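Local coordinates for protein aminotransferase AspB (Helicobacter pylori 26695, PDB 3EZS) that probably binds pyridoxal 5'-phosphate and uses it to transfer amino groups between amino acids and oxo acids, at residues L26-G31 / V350-V355; E93-F98 / P116-Y121; N164-R169 / Y311-V316. All blocks are in the same frame, centred on the assembly; numbering follows the deposited sequence.

Contact 1. Residues L26-G31 / V350-V355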
loop_
_atom_site.group_PDB
_atom_site.type_symbol
_atom_site.label_atom_id
_atom_site.label_comp_id
_atom_site.label_asym_id
_atom_site.label_seq_id
_atom_site.Cartn_x
_atom_site.Cartn_y
_atom_site.Cartn_z
ATOM N N LEU A 26 -9.658 -16.583 28.044
ATOM C CA LEU A 26 -9.664 -16.129 26.640
ATOM C C LEU A 26 -9.352 -14.668 26.396
ATOM O O LEU A 26 -9.693 -13.799 27.183
ATOM C CB LEU A 26 -11.016 -16.375 25.970
ATOM C CG LEU A 26 -11.453 -17.782 25.555
ATOM C CD1 LEU A 26 -12.701 -17.632 24.722
ATOM C CD2 LEU A 26 -10.375 -18.502 24.761
ATOM N N ASP A 27 -8.744 -14.412 25.249
ATOM C CA ASP A 27 -8.427 -13.076 24.832
ATOM C C ASP A 27 -9.583 -12.573 24.007
ATOM O O ASP A 27 -9.730 -12.985 22.863
ATOM C CB ASP A 27 -7.148 -13.085 24.007
ATOM C CG ASP A 27 -6.715 -11.691 23.574
ATOM O OD1 ASP A 27 -7.508 -10.726 23.670
ATOM O OD2 ASP A 27 -5.561 -11.582 23.130
ATOM N N LEU A 28 -10.422 -11.720 24.598
ATOM C CA LEU A 28 -11.568 -11.146 23.900
ATOM C C LEU A 28 -11.317 -9.665 23.563
ATOM O O LEU A 28 -12.265 -8.908 23.310
ATOM C CB LEU A 28 -12.852 -11.314 24.726
ATOM C CG LEU A 28 -13.300 -12.745 25.071
ATOM C CD1 LEU A 28 -14.452 -12.718 26.062
ATOM C CD2 LEU A 28 -13.667 -13.578 23.851
ATOM N N GLY A 29 -10.043 -9.262 23.538
ATOM C CA GLY A 29 -9.649 -7.886 23.225
ATOM C C GLY A 29 -9.578 -7.639 21.731
ATOM O O GLY A 29 -10.385 -6.907 21.204
ATOM N N ILE A 30 -8.644 -8.293 21.045
ATOM C CA ILE A 30 -8.426 -8.099 19.593
ATOM C C ILE A 30 -9.538 -8.623 18.635
ATOM O O ILE A 30 -9.841 -9.823 18.619
ATOM C CB ILE A 30 -7.074 -8.733 19.167
ATOM C CG1 ILE A 30 -6.709 -8.342 17.726
ATOM C CG2 ILE A 30 -7.106 -10.279 19.332
ATOM C CD1 ILE A 30 -6.802 -6.836 17.423
ATOM N N GLY A 31 -10.094 -7.729 17.800
ATOM C CA GLY A 31 -11.155 -8.088 16.854
ATOM C C GLY A 31 -10.663 -8.741 15.565
ATOM O O GLY A 31 -10.937 -8.233 14.476
ATOM N N VAL A 350 -16.652 -2.049 28.299
ATOM C CA VAL A 350 -15.538 -2.848 27.771
ATOM C C VAL A 350 -16.110 -3.440 26.498
ATOM O O VAL A 350 -17.324 -3.729 26.424
ATOM C CB VAL A 350 -14.978 -3.992 28.688
ATOM C CG1 VAL A 350 -14.293 -3.410 29.920
ATOM C CG2 VAL A 350 -16.049 -5.039 29.059
ATOM N N ARG A 351 -15.256 -3.571 25.487
ATOM C CA ARG A 351 -15.637 -4.184 24.250
ATOM C C ARG A 351 -15.147 -5.620 24.313
ATOM O O ARG A 351 -14.018 -5.877 24.761
ATOM C CB ARG A 351 -15.007 -3.496 23.038
ATOM C CG ARG A 351 -15.597 -4.008 21.723
ATOM C CD ARG A 351 -14.765 -3.625 20.523
ATOM N NE ARG A 351 -13.518 -4.393 20.450
ATOM C CZ ARG A 351 -12.589 -4.179 19.525
ATOM N NH1 ARG A 351 -12.787 -3.287 18.560
ATOM N NH2 ARG A 351 -11.479 -4.885 19.538
ATOM N N LEU A 352 -15.999 -6.533 23.845
ATOM C CA LEU A 352 -15.699 -7.957 23.756
ATOM C C LEU A 352 -15.767 -8.341 22.257
ATOM O O LEU A 352 -16.726 -7.967 21.577
ATOM C CB LEU A 352 -16.730 -8.794 24.527
ATOM C CG LEU A 352 -17.061 -8.538 26.008
ATOM C CD1 LEU A 352 -18.039 -9.600 26.487
ATOM C CD2 LEU A 352 -15.840 -8.538 26.888
ATOM N N ALA A 353 -14.765 -9.084 21.771
ATOM C CA ALA A 353 -14.676 -9.502 20.377
ATOM C C ALA A 353 -14.946 -11.002 20.332
ATOM O O ALA A 353 -14.093 -11.793 20.716
ATOM C CB ALA A 353 -13.278 -9.157 19.792
ATOM N N LEU A 354 -16.139 -11.388 19.866
ATOM C CA LEU A 354 -16.548 -12.798 19.878
ATOM C C LEU A 354 -16.024 -13.518 18.627
ATOM O O LEU A 354 -16.781 -13.938 17.751
ATOM C CB LEU A 354 -18.067 -12.912 20.025
ATOM C CG LEU A 354 -18.684 -12.134 21.198
ATOM C CD1 LEU A 354 -20.129 -12.527 21.321
ATOM C CD2 LEU A 354 -17.956 -12.335 22.547
ATOM N N VAL A 355 -14.705 -13.687 18.603
ATOM C CA VAL A 355 -13.992 -14.212 17.443
ATOM C C VAL A 355 -13.580 -15.683 17.572
ATOM O O VAL A 355 -12.724 -16.156 16.823
ATOM C CB VAL A 355 -12.783 -13.286 17.101
ATOM C CG1 VAL A 355 -13.286 -11.882 16.747
ATOM C CG2 VAL A 355 -11.785 -13.218 18.255
HETATM O O HOH W 1 -12.790 -6.339 22.376
HETATM O O HOH W 2 -9.408 -4.743 17.244
#
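Ala353 N gives its hydrogen to Leu28 O at 2.9 Å, the donor lying somewhat off the carbonyl plane. Arg351 NH2 reaches Gly29 O at 2.8 Å, nearly in line with the C=O and in the plane of the guanidinium, so the arginine meets the loop with its edge. A bend at chi3 (73°) in an otherwise extended chain turns the group this way.

Two waters extend the polar link. Water 1 accepts from Arg351 NE at 2.8 Å and lies within donating distance of Leu28 O and Gly29 O, while water 2 accepts from both Gly31 N and Arg351 NH2. In aspartate aminotransferase relatives the matching arginine binds the substrate carboxylate, and this setting is consistent with an orientation fixed by the loop. An Asx turn, Gly29 N to Asp27 OD1, shapes the loop itself.

Apolar packing is slight: Leu28 CD1 lies 4.5 Å from Leu352 CD2. Van der Waals contacts with backbone add Leu28 CD2 to Ala353 O (3.6 Å) and Ala353 CB to Gly31 CA (3.8 Å).

Strand 349-353 is the middle strand of a three-stranded antiparallel sheet, paired with strand 311-315 on one side. Leu26 and Leu28 of the loop, with Leu354 after the strand, touch helix 358-372.

Contact 2. Residues E93-F98 / P116-Y121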
loop_
_atom_site.group_PDB
_atom_site.type_symbol
_atom_site.label_atom_id
_atom_site.label_comp_id
_atom_site.label_asym_id
_atom_site.label_seq_id
_atom_site.Cartn_x
_atom_site.Cartn_y
_atom_site.Cartn_z
ATOM N N GLU A 93 -6.044 0.977 4.093
ATOM C CA GLU A 93 -5.385 1.982 3.274
ATOM C C GLU A 93 -6.355 2.959 2.615
ATOM O O GLU A 93 -6.073 4.146 2.546
ATOM C CB GLU A 93 -4.507 1.283 2.235
ATOM C CG GLU A 93 -5.222 0.327 1.255
ATOM C CD GLU A 93 -5.481 0.924 -0.117
ATOM O OE1 GLU A 93 -5.471 2.154 -0.274
ATOM O OE2 GLU A 93 -5.680 0.138 -1.054
ATOM N N VAL A 94 -7.506 2.451 2.165
ATOM C CA VAL A 94 -8.506 3.279 1.505
ATOM C C VAL A 94 -9.050 4.287 2.508
ATOM O O VAL A 94 -9.182 5.464 2.171
ATOM C CB VAL A 94 -9.729 2.486 0.945
ATOM C CG1 VAL A 94 -10.559 3.398 0.034
ATOM C CG2 VAL A 94 -9.319 1.227 0.209
ATOM N N LEU A 95 -9.374 3.822 3.720
ATOM C CA LEU A 95 -9.899 4.692 4.797
ATOM C C LEU A 95 -8.880 5.753 5.197
ATOM O O LEU A 95 -9.232 6.871 5.596
ATOM C CB LEU A 95 -10.293 3.862 6.043
ATOM C CG LEU A 95 -11.522 2.936 5.970
ATOM C CD1 LEU A 95 -11.569 1.914 7.142
ATOM C CD2 LEU A 95 -12.785 3.797 5.924
ATOM N N PHE A 96 -7.601 5.417 5.068
ATOM C CA PHE A 96 -6.567 6.355 5.422
ATOM C C PHE A 96 -6.291 7.378 4.329
ATOM O O PHE A 96 -6.137 8.565 4.622
ATOM C CB PHE A 96 -5.261 5.643 5.766
ATOM C CG PHE A 96 -4.154 6.604 6.128
ATOM C CD1 PHE A 96 -4.169 7.252 7.350
ATOM C CD2 PHE A 96 -3.157 6.915 5.229
ATOM C CE1 PHE A 96 -3.190 8.154 7.686
ATOM C CE2 PHE A 96 -2.176 7.819 5.561
ATOM C CZ PHE A 96 -2.193 8.438 6.795
ATOM N N ASN A 97 -6.199 6.930 3.079
ATOM C CA ASN A 97 -5.802 7.849 1.999
ATOM C C ASN A 97 -6.913 8.475 1.196
ATOM O O ASN A 97 -6.675 9.488 0.539
ATOM C CB ASN A 97 -4.726 7.223 1.070
ATOM C CG ASN A 97 -5.262 6.099 0.206
ATOM O OD1 ASN A 97 -6.275 6.258 -0.460
ATOM N ND2 ASN A 97 -4.575 4.953 0.213
ATOM N N PHE A 98 -8.115 7.926 1.220
ATOM C CA PHE A 98 -9.177 8.529 0.408
ATOM C C PHE A 98 -9.446 9.987 0.831
ATOM O O PHE A 98 -9.572 10.859 -0.019
ATOM C CB PHE A 98 -10.473 7.701 0.402
ATOM C CG PHE A 98 -11.496 8.194 -0.596
ATOM C CD1 PHE A 98 -11.374 7.869 -1.947
ATOM C CD2 PHE A 98 -12.567 8.983 -0.197
ATOM C CE1 PHE A 98 -12.286 8.317 -2.869
ATOM C CE2 PHE A 98 -13.492 9.451 -1.139
ATOM C CZ PHE A 98 -13.350 9.113 -2.468
ATOM N N PRO A 116 -17.222 6.373 20.069
ATOM C CA PRO A 116 -15.914 5.801 19.732
ATOM C C PRO A 116 -15.755 5.379 18.277
ATOM O O PRO A 116 -16.746 5.328 17.531
ATOM C CB PRO A 116 -15.765 4.624 20.711
ATOM C CG PRO A 116 -17.144 4.290 21.157
ATOM C CD PRO A 116 -18.052 5.453 20.863
ATOM N N PHE A 117 -14.506 5.101 17.888
ATOM C CA PHE A 117 -14.165 4.796 16.514
ATOM C C PHE A 117 -12.896 3.966 16.309
ATOM O O PHE A 117 -12.028 3.924 17.162
ATOM C CB PHE A 117 -13.963 6.116 15.759
ATOM C CG PHE A 117 -12.934 7.035 16.405
ATOM C CD1 PHE A 117 -13.305 7.935 17.392
ATOM C CD2 PHE A 117 -11.591 6.988 16.028
ATOM C CE1 PHE A 117 -12.366 8.765 17.998
ATOM C CE2 PHE A 117 -10.655 7.820 16.622
ATOM C CZ PHE A 117 -11.039 8.705 17.609
ATOM N N TYR A 118 -12.836 3.316 15.148
ATOM C CA TYR A 118 -11.656 2.619 14.637
ATOM C C TYR A 118 -10.692 3.756 14.386
ATOM O O TYR A 118 -10.985 4.656 13.603
ATOM C CB TYR A 118 -12.053 1.903 13.350
ATOM C CG TYR A 118 -10.964 1.202 12.540
ATOM C CD1 TYR A 118 -9.971 0.446 13.144
ATOM C CD2 TYR A 118 -11.007 1.227 11.145
ATOM C CE1 TYR A 118 -8.996 -0.216 12.371
ATOM C CE2 TYR A 118 -10.056 0.560 10.371
ATOM C CZ TYR A 118 -9.052 -0.151 10.986
ATOM O OH TYR A 118 -8.132 -0.795 10.195
ATOM N N GLN A 119 -9.545 3.702 15.060
ATOM C CA GLN A 119 -8.586 4.800 15.108
ATOM C C GLN A 119 -8.026 5.309 13.779
ATOM O O GLN A 119 -7.489 6.418 13.736
ATOM C CB GLN A 119 -7.416 4.444 16.037
ATOM C CG GLN A 119 -7.788 3.988 17.514
ATOM C CD GLN A 119 -8.571 5.011 18.361
ATOM O OE1 GLN A 119 -7.995 5.694 19.223
ATOM N NE2 GLN A 119 -9.875 5.104 18.130
ATOM N N ILE A 120 -8.129 4.526 12.708
ATOM C CA ILE A 120 -7.630 4.981 11.416
ATOM C C ILE A 120 -8.381 6.242 10.932
ATOM O O ILE A 120 -7.789 7.071 10.246
ATOM C CB ILE A 120 -7.615 3.827 10.358
ATOM C CG1 ILE A 120 -6.696 4.176 9.182
ATOM C CG2 ILE A 120 -9.001 3.478 9.880
ATOM C CD1 ILE A 120 -5.244 4.299 9.600
ATOM N N TYR A 121 -9.647 6.432 11.331
ATOM C CA TYR A 121 -10.381 7.637 10.898
ATOM C C TYR A 121 -9.681 8.898 11.399
ATOM O O TYR A 121 -9.634 9.902 10.686
ATOM C CB TYR A 121 -11.846 7.685 11.352
ATOM C CG TYR A 121 -12.671 6.443 11.133
ATOM C CD1 TYR A 121 -12.392 5.561 10.092
ATOM C CD2 TYR A 121 -13.791 6.187 11.939
ATOM C CE1 TYR A 121 -13.161 4.405 9.905
ATOM C CE2 TYR A 121 -14.568 5.050 11.755
ATOM C CZ TYR A 121 -14.252 4.164 10.722
ATOM O OH TYR A 121 -15.003 3.025 10.523
#
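The ring of Tyr118 meets Leu95 at its edge: Leu95 CD1 lies near the ring plane, 3.8 Å from Tyr118 CE2. One face of the same ring is lined by Ile120 CB, displaced toward the rim. Tyr121 presents its ring differently: Tyr118 O stands over one face, again near the rim, and CE1 comes 4.0 Å from Leu95 CD2 at an oblique approach. The ring of Phe96 is also met obliquely, with its CD1 3.9 Å from Ile120 CD1.

Leu95 thus touches both tyrosines, crossing Tyr118 at about a right angle and running alongside Tyr121. Its CB also rests 4.1 Å from Ile120 CG2. The isoleucine divides its branches between neighbours on the helix: CG2 serves Leu95, whereas CG1, anti to the backbone N (chi1 -162°), carries CD1 to Phe96. Beyond the pair, Ile226 of strand 223-228 touches Leu95, and Leu260 of the second subunit packs on Phe96.

Without a hydrogen bond between the segments, helix 92-102 and the loop and helix around 118-121 are joined here by shape and by the burial of carbon surface. The Tyr121 hydroxyl bonds instead to Asp193 OD2; in relatives the matching aspartate pairs with the pyridine nitrogen of the cofactor. A phosphate ion, probably from the crystallisation liquor, lies about 4 Å from the Tyr118 side chain, so this apolar joint probably borders the cofactor site.

Contact 3. Residues N164-R169 / Y311-V316. With EDO (1,2-ethanediol), chain D.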
loop_
_atom_site.group_PDB
_atom_site.type_symbol
_atom_site.label_atom_id
_atom_site.label_comp_id
_atom_site.label_asym_id
_atom_site.label_seq_id
_atom_site.Cartn_x
_atom_site.Cartn_y
_atom_site.Cartn_z
ATOM N N ASN A 164 -21.338 -0.936 13.225
ATOM C CA ASN A 164 -20.296 -0.217 13.927
ATOM C C ASN A 164 -19.350 -1.022 14.820
ATOM O O ASN A 164 -19.775 -1.902 15.591
ATOM C CB ASN A 164 -20.979 0.849 14.802
ATOM C CG ASN A 164 -19.986 1.772 15.519
ATOM O OD1 ASN A 164 -19.837 1.698 16.732
ATOM N ND2 ASN A 164 -19.287 2.611 14.761
ATOM N N ASN A 165 -18.066 -0.687 14.702
ATOM C CA ASN A 165 -17.035 -1.119 15.632
ATOM C C ASN A 165 -16.841 0.149 16.478
ATOM O O ASN A 165 -16.462 1.181 15.939
ATOM C CB ASN A 165 -15.732 -1.486 14.916
ATOM C CG ASN A 165 -14.573 -1.739 15.875
ATOM O OD1 ASN A 165 -14.735 -1.774 17.099
ATOM N ND2 ASN A 165 -13.388 -1.902 15.315
ATOM N N PRO A 166 -17.021 0.071 17.809
ATOM C CA PRO A 166 -17.284 -1.047 18.721
ATOM C C PRO A 166 -18.711 -1.326 19.247
ATOM O O PRO A 166 -18.884 -2.283 20.022
ATOM C CB PRO A 166 -16.454 -0.620 19.925
ATOM C CG PRO A 166 -16.744 0.833 20.003
ATOM C CD PRO A 166 -16.900 1.327 18.573
ATOM N N THR A 167 -19.705 -0.527 18.876
ATOM C CA THR A 167 -21.038 -0.657 19.477
ATOM C C THR A 167 -21.979 -1.653 18.816
ATOM O O THR A 167 -22.974 -2.053 19.418
ATOM C CB THR A 167 -21.778 0.695 19.470
ATOM O OG1 THR A 167 -22.073 1.067 18.123
ATOM C CG2 THR A 167 -20.973 1.817 20.176
ATOM N N GLY A 168 -21.701 -2.016 17.564
ATOM C CA GLY A 168 -22.593 -2.868 16.803
ATOM C C GLY A 168 -23.774 -2.119 16.190
ATOM O O GLY A 168 -24.526 -2.697 15.397
ATOM N N ARG A 169 -23.956 -0.844 16.545
ATOM C CA ARG A 169 -25.069 -0.050 16.035
ATOM C C ARG A 169 -25.081 -0.030 14.524
ATOM O O ARG A 169 -24.061 0.276 13.896
ATOM C CB ARG A 169 -24.993 1.383 16.550
ATOM C CG ARG A 169 -26.118 2.320 16.045
ATOM C CD ARG A 169 -27.503 1.932 16.566
ATOM N NE ARG A 169 -28.439 3.068 16.470
ATOM C CZ ARG A 169 -29.181 3.386 15.410
ATOM N NH1 ARG A 169 -29.136 2.685 14.292
ATOM N NH2 ARG A 169 -29.970 4.445 15.467
ATOM N N TYR A 311 -19.152 -7.875 18.023
ATOM C CA TYR A 311 -18.818 -7.240 19.293
ATOM C C TYR A 311 -19.964 -7.220 20.303
ATOM O O TYR A 311 -21.141 -7.364 19.940
ATOM C CB TYR A 311 -18.351 -5.791 19.091
ATOM C CG TYR A 311 -17.175 -5.662 18.161
ATOM C CD1 TYR A 311 -15.922 -6.135 18.529
ATOM C CD2 TYR A 311 -17.318 -5.091 16.902
ATOM C CE1 TYR A 311 -14.842 -6.043 17.659
ATOM C CE2 TYR A 311 -16.244 -4.993 16.033
ATOM C CZ TYR A 311 -15.013 -5.489 16.414
ATOM O OH TYR A 311 -13.938 -5.401 15.549
ATOM N N VAL A 312 -19.578 -7.071 21.571
ATOM C CA VAL A 312 -20.486 -6.803 22.675
ATOM C C VAL A 312 -19.914 -5.542 23.324
ATOM O O VAL A 312 -18.739 -5.528 23.695
ATOM C CB VAL A 312 -20.535 -7.921 23.711
ATOM C CG1 VAL A 312 -21.473 -7.537 24.869
ATOM C CG2 VAL A 312 -20.965 -9.253 23.051
ATOM N N TYR A 313 -20.725 -4.481 23.399
ATOM C CA TYR A 313 -20.350 -3.200 24.020
ATOM C C TYR A 313 -20.969 -3.295 25.415
ATOM O O TYR A 313 -22.125 -2.917 25.621
ATOM C CB TYR A 313 -20.917 -2.044 23.170
ATOM C CG TYR A 313 -20.346 -0.677 23.453
ATOM C CD1 TYR A 313 -18.994 -0.395 23.230
ATOM C CD2 TYR A 313 -21.156 0.353 23.894
ATOM C CE1 TYR A 313 -18.470 0.873 23.480
ATOM C CE2 TYR A 313 -20.640 1.627 24.140
ATOM C CZ TYR A 313 -19.304 1.882 23.931
ATOM O OH TYR A 313 -18.820 3.160 24.185
ATOM N N LEU A 314 -20.195 -3.847 26.352
ATOM C CA LEU A 314 -20.686 -4.223 27.685
ATOM C C LEU A 314 -20.636 -3.129 28.763
ATOM O O LEU A 314 -19.549 -2.680 29.118
ATOM C CB LEU A 314 -19.899 -5.448 28.164
ATOM C CG LEU A 314 -20.427 -6.273 29.344
ATOM C CD1 LEU A 314 -21.698 -7.029 28.960
ATOM C CD2 LEU A 314 -19.333 -7.247 29.809
ATOM N N PRO A 315 -21.812 -2.706 29.285
ATOM C CA PRO A 315 -21.839 -1.700 30.344
ATOM C C PRO A 315 -21.266 -2.253 31.616
ATOM O O PRO A 315 -21.663 -3.323 32.038
ATOM C CB PRO A 315 -23.337 -1.409 30.558
ATOM C CG PRO A 315 -24.049 -2.022 29.414
ATOM C CD PRO A 315 -23.174 -3.131 28.898
ATOM N N VAL A 316 -20.314 -1.533 32.192
ATOM C CA VAL A 316 -19.661 -1.899 33.463
ATOM C C VAL A 316 -19.533 -0.582 34.223
ATOM O O VAL A 316 -19.805 0.485 33.665
ATOM C CB VAL A 316 -18.294 -2.586 33.226
ATOM C CG1 VAL A 316 -18.498 -3.919 32.533
ATOM C CG2 VAL A 316 -17.377 -1.699 32.388
HETATM C C1 EDO D . -23.671 3.786 13.770
HETATM O O1 EDO D . -23.928 2.869 12.692
HETATM C C2 EDO D . -22.938 4.998 13.214
HETATM O O2 EDO D . -21.873 4.595 12.374
#
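Asn164 brings its backbone O to 4.2 Å from Tyr311 CD2 and turns its side chain back into the loop, where OD1 accepts from Thr167 OG1 at 2.7 Å and from Thr167 N at 3.1 Å, the donors coming from opposite faces of the amide plane. This Asx motif holds the curve of the chain. Asn165 sets OD1 3.6 Å above the Tyr311 ring plane, near the rim, with amide and ring 20° apart and ND2 3.5 Å from Tyr311 OH.

Pro166, preceded by a cis peptide bond, runs beside Tyr313 and sets its CG 3.9 Å from Tyr313 CE1. At Thr167 the methyl makes a CH-pi contact: CG2 is 3.9 Å from the centroid of the Tyr313 ring and 7° off the normal. The hydroxyl also accepts from Arg169 N, completing an ST turn. Arg169 O accepts from a 1,2-ethanediol, probably from the crystallisation liquor.

No hydrogen bond crosses between loop and strand; the polar ends bond to other buried groups, Asn165 OD1 to Arg351 and Tyr311 OH to Tyr196. The Asn-Pro-Thr-Gly turn with its cis proline is that of fold type I aminotransferases, where the asparagine contacts the cofactor, as Asn165 probably does here.

In the fold
From the N terminus, the loop 26-31 opens the longest closure, which ends only when strand 349-353 returns to it in contact 1. Both other contacts lie inside that span, one after the other. Contact 2 closes a short excursion from helix 92-102 through strand 110-115 to helix 120-127, and contact 3 later brings the loop 164-169 against strand 311-315. Contacts 1 and 3 meet directly, since their strands are neighbours in the three-stranded sheet and Arg351 CD packs on Tyr311 and Pro166. Contact 2 reaches contact 3 through Pro116, which packs on Pro166 and Tyr313. Loops following strands 110-115 and 157-160 of the large sheet thus meet strand 311-315 of the small one.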